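Local atomic coordinates of uncharacterized protein (Legionella longbeachae NSW150, PDB entry 4JZA), a protein that probably removes the 3-phosphate of phosphatidylinositol 3-phosphate, a phosphoinositide phosphatase activity thought to act on host lipid metabolism. Residues S166-Y170 against K332-L338; P622-L626 against S643-D647. One frame throughout, in Å; residues are numbered along the deposited sequence.

In the fold
From the N terminus, the chain builds the first strands of a mixed sheet and leaves strand 159-166 through S166-Y170. A long helical excursion follows, which includes the family's insertion domain, and interaction 1 closes it where K332-L338 comes back, shortly before strand 352-359 lies antiparallel beside 159-166. The chain then completes the sheet with strand 545-549 and passes into helices. There interaction 2 closes a much shorter loop, P622-L626 against S643-D647, spanning helix 628-637. The two contacts are in series, neither nested nor crossed, with their nearest atoms about 17 Å apart: one ties the outgoing and returning limbs of an insertion, the other joins helices 622-625 and 643-652.

Interaction 1 of 2, residues S166-Y170 against K332-L338; sequences SLPPY and KDAVSFL
Y170 turns one face of its phenol ring to the side chain of K332, and this pairing is the main side-chain meeting between S166-Y170 and K332-L338. The K332 CB atom sits over the middle of that face, 3.8 Å from the Y170 ring centroid and only 14° off the normal, a CH-pi contact. The lysine then runs on across the ring toward the hydroxyl, bringing CD to within 3.6 Å of Y170 OH. A lysine suits this place because its methylenes can lie on an aromatic face while its charge stays clear of it. The bend at the last torsion instead puts NZ near the carboxylate of D333, in a long salt bridge.

Y170 holds CG between its own backbone N and carbonyl carbon (chi1 49°), a rotamer that stands the ring up against the returning chain. The ring edge receives the backbone: V335 O lies in the ring plane, 3.6 Å from Y170 CD2. At the root of the side chain, Y170 CB meets V335 CG2 at 4.1 Å, a methyl branch of the valine lying against the start of the tyrosine side chain.

P169 extends the contact. Its CG and CD lie against the carbonyls of V335 and S336, and P169 CG reaches L338 CD1 at 4.2 Å. Prolines suit a loop packed in this way, since they have no amide hydrogen to satisfy and hold the chain stiff.

Helix 172-183 covers part of the pairing: L175 touches both Y170 and K332, and L178 touches V335. The arrangement is a loop-against-loop junction at the neck of a helical insertion in a mixed alpha/beta sheet, between the chain leaving strand 159-166 and the chain on its way back to the antiparallel neighbour 352-359.

Interaction 2 of 2, residues P622-L626 against S643-D647; sequences PEWYL and SLKDD
E623 reaches over L644 to K645, so a single glutamate supplies both an apolar and a charged contact. Its aliphatic part crosses L644 at a slant, with E623 CG 3.6 Å from L644 CD1. Beyond CG the chain is extended (chi2 166°), which carries the carboxylate past the leucine to the lysine. K645, long enough to reach it from an exposed position, comes in at about a right angle to the glutamate, bends at its last torsion, and brings NZ to 2.9 Å from E623 OE1. That hydrogen-bonded salt bridge uses the syn side of the oxygen, and the nitrogen lies 19° out of the carboxylate plane. The other oxygen, OE2, is bridged by R635 of helix 628-637; with a cation at each oxygen the group is probably ionised and fixed in rotation.

P622, L626 and L644 meet within a run of short consecutive helices that follows the mixed sheet. By its sequence the chain probably belongs with the cysteine-dependent CX5R phosphatases, and Y625, on another side of helix 622-625, touches R556, which would be the arginine of that signature.

P622 opens its helix, a place proline fits because the first turn needs no amide hydrogen from it. The P622 ring and the L644 side chain lie alongside with their ends running opposite ways, P622 CB standing 4.0 Å from L644 CB. Next to them, P622 CG lies 4.1 Å from D647 CB. The D647 carboxylate itself is taken up by R603, Y600 and H606. L626, the first residue to leave the helical turn, points toward helix 643-652, and its CD1 lies 4.5 Å from L644 CD1; the branched leucine end serves both L626 and the glutamate methylenes. I634 touches both leucines, while Y600 of helix 587-602 touches both P622 and L644.

Interaction 1 of 2, residues S166-Y170 against K332-L338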
loop_
_atom_site.group_PDB
_atom_site.type_symbol
_atom_site.label_atom_id
_atom_site.label_comp_id
_atom_site.label_asym_id
_atom_site.label_seq_id
_atom_site.Cartn_x
_atom_site.Cartn_y
_atom_site.Cartn_z
ATOM N N SER A 166 8.088 -0.833 -18.150
ATOM C CA SER A 166 7.084 -1.576 -17.417
ATOM C C SER A 166 6.634 -2.824 -18.196
ATOM O O SER A 166 6.445 -2.778 -19.448
ATOM C CB SER A 166 5.860 -0.694 -17.237
ATOM O OG SER A 166 4.977 -1.226 -16.272
ATOM N N LEU A 167 6.403 -3.898 -17.441
ATOM C CA LEU A 167 6.173 -5.198 -18.009
ATOM C C LEU A 167 4.874 -5.799 -17.506
ATOM O O LEU A 167 4.612 -5.789 -16.329
ATOM C CB LEU A 167 7.346 -6.121 -17.618
ATOM C CG LEU A 167 8.709 -5.801 -18.232
ATOM C CD1 LEU A 167 9.755 -6.733 -17.689
ATOM C CD2 LEU A 167 8.670 -5.922 -19.734
ATOM N N PRO A 168 4.049 -6.362 -18.394
ATOM C CA PRO A 168 2.788 -6.855 -17.832
ATOM C C PRO A 168 3.056 -7.992 -16.924
ATOM O O PRO A 168 3.843 -8.845 -17.287
ATOM C CB PRO A 168 2.048 -7.330 -19.051
ATOM C CG PRO A 168 3.014 -7.249 -20.204
ATOM C CD PRO A 168 3.969 -6.193 -19.855
ATOM N N PRO A 169 2.506 -7.962 -15.707
ATOM C CA PRO A 169 2.805 -8.964 -14.704
ATOM C C PRO A 169 1.839 -10.129 -14.663
ATOM O O PRO A 169 2.071 -11.074 -13.909
ATOM C CB PRO A 169 2.682 -8.181 -13.434
ATOM C CG PRO A 169 1.616 -7.174 -13.732
ATOM C CD PRO A 169 1.832 -6.787 -15.124
ATOM N N TYR A 170 0.736 -10.048 -15.416
ATOM C CA TYR A 170 -0.252 -11.141 -15.455
ATOM C C TYR A 170 0.251 -12.376 -16.199
ATOM O O TYR A 170 1.150 -12.291 -17.002
ATOM C CB TYR A 170 -1.573 -10.678 -16.064
ATOM C CG TYR A 170 -1.425 -9.937 -17.354
ATOM C CD1 TYR A 170 -1.225 -10.603 -18.529
ATOM C CD2 TYR A 170 -1.529 -8.558 -17.385
ATOM C CE1 TYR A 170 -1.099 -9.909 -19.731
ATOM C CE2 TYR A 170 -1.395 -7.857 -18.556
ATOM C CZ TYR A 170 -1.179 -8.538 -19.729
ATOM O OH TYR A 170 -1.045 -7.831 -20.885
ATOM N N LYS A 332 -7.105 -8.466 -18.467
ATOM C CA LYS A 332 -5.697 -8.116 -18.382
ATOM C C LYS A 332 -5.448 -6.616 -18.226
ATOM O O LYS A 332 -4.477 -6.192 -17.592
ATOM C CB LYS A 332 -4.902 -8.720 -19.540
ATOM C CG LYS A 332 -5.031 -8.073 -20.903
ATOM C CD LYS A 332 -4.263 -8.923 -21.932
ATOM C CE LYS A 332 -4.369 -8.416 -23.381
ATOM N NZ LYS A 332 -4.390 -6.921 -23.509
ATOM N N ASP A 333 -6.365 -5.815 -18.724
ATOM C CA ASP A 333 -6.288 -4.377 -18.525
ATOM C C ASP A 333 -6.589 -3.896 -17.113
ATOM O O ASP A 333 -6.395 -2.721 -16.796
ATOM C CB ASP A 333 -7.222 -3.696 -19.506
ATOM C CG ASP A 333 -6.809 -3.933 -20.939
ATOM O OD1 ASP A 333 -5.668 -4.369 -21.183
ATOM O OD2 ASP A 333 -7.641 -3.697 -21.820
ATOM N N ALA A 334 -7.099 -4.778 -16.272
ATOM C CA ALA A 334 -7.294 -4.441 -14.892
ATOM C C ALA A 334 -6.011 -4.674 -14.078
ATOM O O ALA A 334 -5.938 -4.276 -12.919
ATOM C CB ALA A 334 -8.399 -5.300 -14.320
ATOM N N VAL A 335 -5.034 -5.385 -14.626
ATOM C CA VAL A 335 -3.892 -5.770 -13.824
ATOM C C VAL A 335 -2.576 -5.590 -14.582
ATOM O O VAL A 335 -1.684 -6.455 -14.515
ATOM C CB VAL A 335 -4.035 -7.204 -13.293
ATOM C CG1 VAL A 335 -5.141 -7.285 -12.229
ATOM C CG2 VAL A 335 -4.313 -8.149 -14.417
ATOM N N SER A 336 -2.445 -4.450 -15.279
ATOM C CA SER A 336 -1.302 -4.249 -16.134
ATOM C C SER A 336 -0.033 -3.904 -15.391
ATOM O O SER A 336 1.048 -3.967 -15.966
ATOM C CB SER A 336 -1.587 -3.196 -17.190
ATOM O OG SER A 336 -1.569 -1.905 -16.648
ATOM N N PHE A 337 -0.171 -3.559 -14.116
ATOM C CA PHE A 337 0.898 -2.979 -13.290
ATOM C C PHE A 337 0.424 -2.975 -11.861
ATOM O O PHE A 337 -0.705 -2.643 -11.611
ATOM C CB PHE A 337 1.107 -1.530 -13.696
ATOM C CG PHE A 337 1.693 -0.661 -12.615
ATOM C CD1 PHE A 337 2.891 -0.993 -12.014
ATOM C CD2 PHE A 337 1.055 0.523 -12.212
ATOM C CE1 PHE A 337 3.476 -0.184 -11.059
ATOM C CE2 PHE A 337 1.636 1.341 -11.252
ATOM C CZ PHE A 337 2.847 0.988 -10.680
ATOM N N LEU A 338 1.284 -3.322 -10.935
ATOM C CA LEU A 338 0.960 -3.299 -9.511
ATOM C C LEU A 338 1.998 -2.433 -8.779
ATOM O O LEU A 338 3.173 -2.652 -8.895
ATOM C CB LEU A 338 1.000 -4.730 -8.933
ATOM C CG LEU A 338 -0.323 -5.454 -9.004
ATOM C CD1 LEU A 338 -0.626 -5.904 -10.393
ATOM C CD2 LEU A 338 -0.322 -6.653 -8.071
#

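Interaction 2 of 2, residues P622-L626 against S643-D647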
loop_
_atom_site.group_PDB
_atom_site.type_symbol
_atom_site.label_atom_id
_atom_site.label_comp_id
_atom_site.label_asym_id
_atom_site.label_seq_id
_atom_site.Cartn_x
_atom_site.Cartn_y
_atom_site.Cartn_z
ATOM N N PRO A 622 19.330 6.890 1.747
ATOM C CA PRO A 622 20.518 6.883 0.899
ATOM C C PRO A 622 21.841 6.938 1.652
ATOM O O PRO A 622 22.814 6.322 1.228
ATOM C CB PRO A 622 20.365 8.165 0.064
ATOM C CG PRO A 622 18.927 8.528 0.144
ATOM C CD PRO A 622 18.507 8.087 1.497
ATOM N N GLU A 623 21.880 7.718 2.728
ATOM C CA GLU A 623 23.103 7.903 3.510
ATOM C C GLU A 623 23.510 6.607 4.225
ATOM O O GLU A 623 24.659 6.457 4.628
ATOM C CB GLU A 623 22.977 9.066 4.513
ATOM C CG GLU A 623 23.177 10.442 3.888
ATOM C CD GLU A 623 22.733 11.621 4.763
ATOM O OE1 GLU A 623 21.863 11.441 5.624
ATOM O OE2 GLU A 623 23.220 12.757 4.567
ATOM N N TRP A 624 22.615 5.640 4.349
ATOM C CA TRP A 624 23.061 4.367 4.879
ATOM C C TRP A 624 23.697 3.500 3.813
ATOM O O TRP A 624 24.685 2.862 4.089
ATOM C CB TRP A 624 21.928 3.596 5.520
ATOM C CG TRP A 624 22.340 2.272 5.976
ATOM C CD1 TRP A 624 21.838 1.091 5.581
ATOM C CD2 TRP A 624 23.358 1.980 6.929
ATOM N NE1 TRP A 624 22.474 0.057 6.227
ATOM C CE2 TRP A 624 23.406 0.585 7.067
ATOM C CE3 TRP A 624 24.223 2.770 7.696
ATOM C CZ2 TRP A 624 24.291 -0.041 7.907
ATOM C CZ3 TRP A 624 25.092 2.156 8.528
ATOM C CH2 TRP A 624 25.142 0.754 8.620
ATOM N N TYR A 625 23.107 3.482 2.614
ATOM C CA TYR A 625 23.469 2.542 1.521
ATOM C C TYR A 625 24.607 3.059 0.618
ATOM O O TYR A 625 25.281 2.258 -0.108
ATOM C CB TYR A 625 22.229 2.224 0.659
ATOM C CG TYR A 625 21.180 1.483 1.415
ATOM C CD1 TYR A 625 21.458 0.237 1.954
ATOM C CD2 TYR A 625 19.902 2.024 1.647
ATOM C CE1 TYR A 625 20.522 -0.456 2.699
ATOM C CE2 TYR A 625 18.931 1.319 2.372
ATOM C CZ TYR A 625 19.259 0.067 2.912
ATOM O OH TYR A 625 18.374 -0.712 3.656
ATOM N N LEU A 626 24.794 4.386 0.618
ATOM C CA LEU A 626 25.794 5.010 -0.233
ATOM C C LEU A 626 27.034 5.126 0.571
ATOM O O LEU A 626 26.979 5.351 1.753
ATOM C CB LEU A 626 25.366 6.406 -0.684
ATOM C CG LEU A 626 24.230 6.549 -1.711
ATOM C CD1 LEU A 626 23.828 8.007 -1.899
ATOM C CD2 LEU A 626 24.651 5.964 -3.046
ATOM N N SER A 643 19.977 16.929 1.783
ATOM C CA SER A 643 19.385 16.478 0.480
ATOM C C SER A 643 19.055 14.995 0.415
ATOM O O SER A 643 18.012 14.643 -0.047
ATOM C CB SER A 643 20.170 16.928 -0.728
ATOM O OG SER A 643 21.465 17.253 -0.306
ATOM N N LEU A 644 19.890 14.154 0.983
ATOM C CA LEU A 644 19.596 12.722 1.061
ATOM C C LEU A 644 18.530 12.392 2.110
ATOM O O LEU A 644 17.851 11.394 1.983
ATOM C CB LEU A 644 20.887 11.889 1.277
ATOM C CG LEU A 644 21.942 12.287 0.209
ATOM C CD1 LEU A 644 23.325 11.740 0.510
ATOM C CD2 LEU A 644 21.502 11.934 -1.206
ATOM N N LYS A 645 18.360 13.204 3.136
ATOM C CA LYS A 645 17.273 12.973 4.099
ATOM C C LYS A 645 15.898 13.385 3.523
ATOM O O LYS A 645 14.883 12.777 3.830
ATOM C CB LYS A 645 17.567 13.650 5.412
ATOM C CG LYS A 645 18.745 13.015 6.147
ATOM C CD LYS A 645 19.037 13.728 7.469
ATOM C CE LYS A 645 19.884 12.882 8.425
ATOM N NZ LYS A 645 21.324 12.996 8.063
ATOM N N ASP A 646 15.886 14.372 2.634
ATOM C CA ASP A 646 14.713 14.739 1.916
ATOM C C ASP A 646 14.324 13.627 0.980
ATOM O O ASP A 646 13.132 13.304 0.867
ATOM C CB ASP A 646 14.963 16.004 1.092
ATOM C CG ASP A 646 15.203 17.267 1.969
ATOM O OD1 ASP A 646 14.824 17.203 3.152
ATOM O OD2 ASP A 646 15.766 18.302 1.490
ATOM N N ASP A 647 15.302 13.032 0.288
ATOM C CA ASP A 647 15.000 11.872 -0.540
ATOM C C ASP A 647 14.308 10.787 0.279
ATOM O O ASP A 647 13.340 10.209 -0.178
ATOM C CB ASP A 647 16.257 11.328 -1.243
ATOM C CG ASP A 647 16.725 12.253 -2.390
ATOM O OD1 ASP A 647 15.929 13.163 -2.649
ATOM O OD2 ASP A 647 17.844 12.121 -2.979
#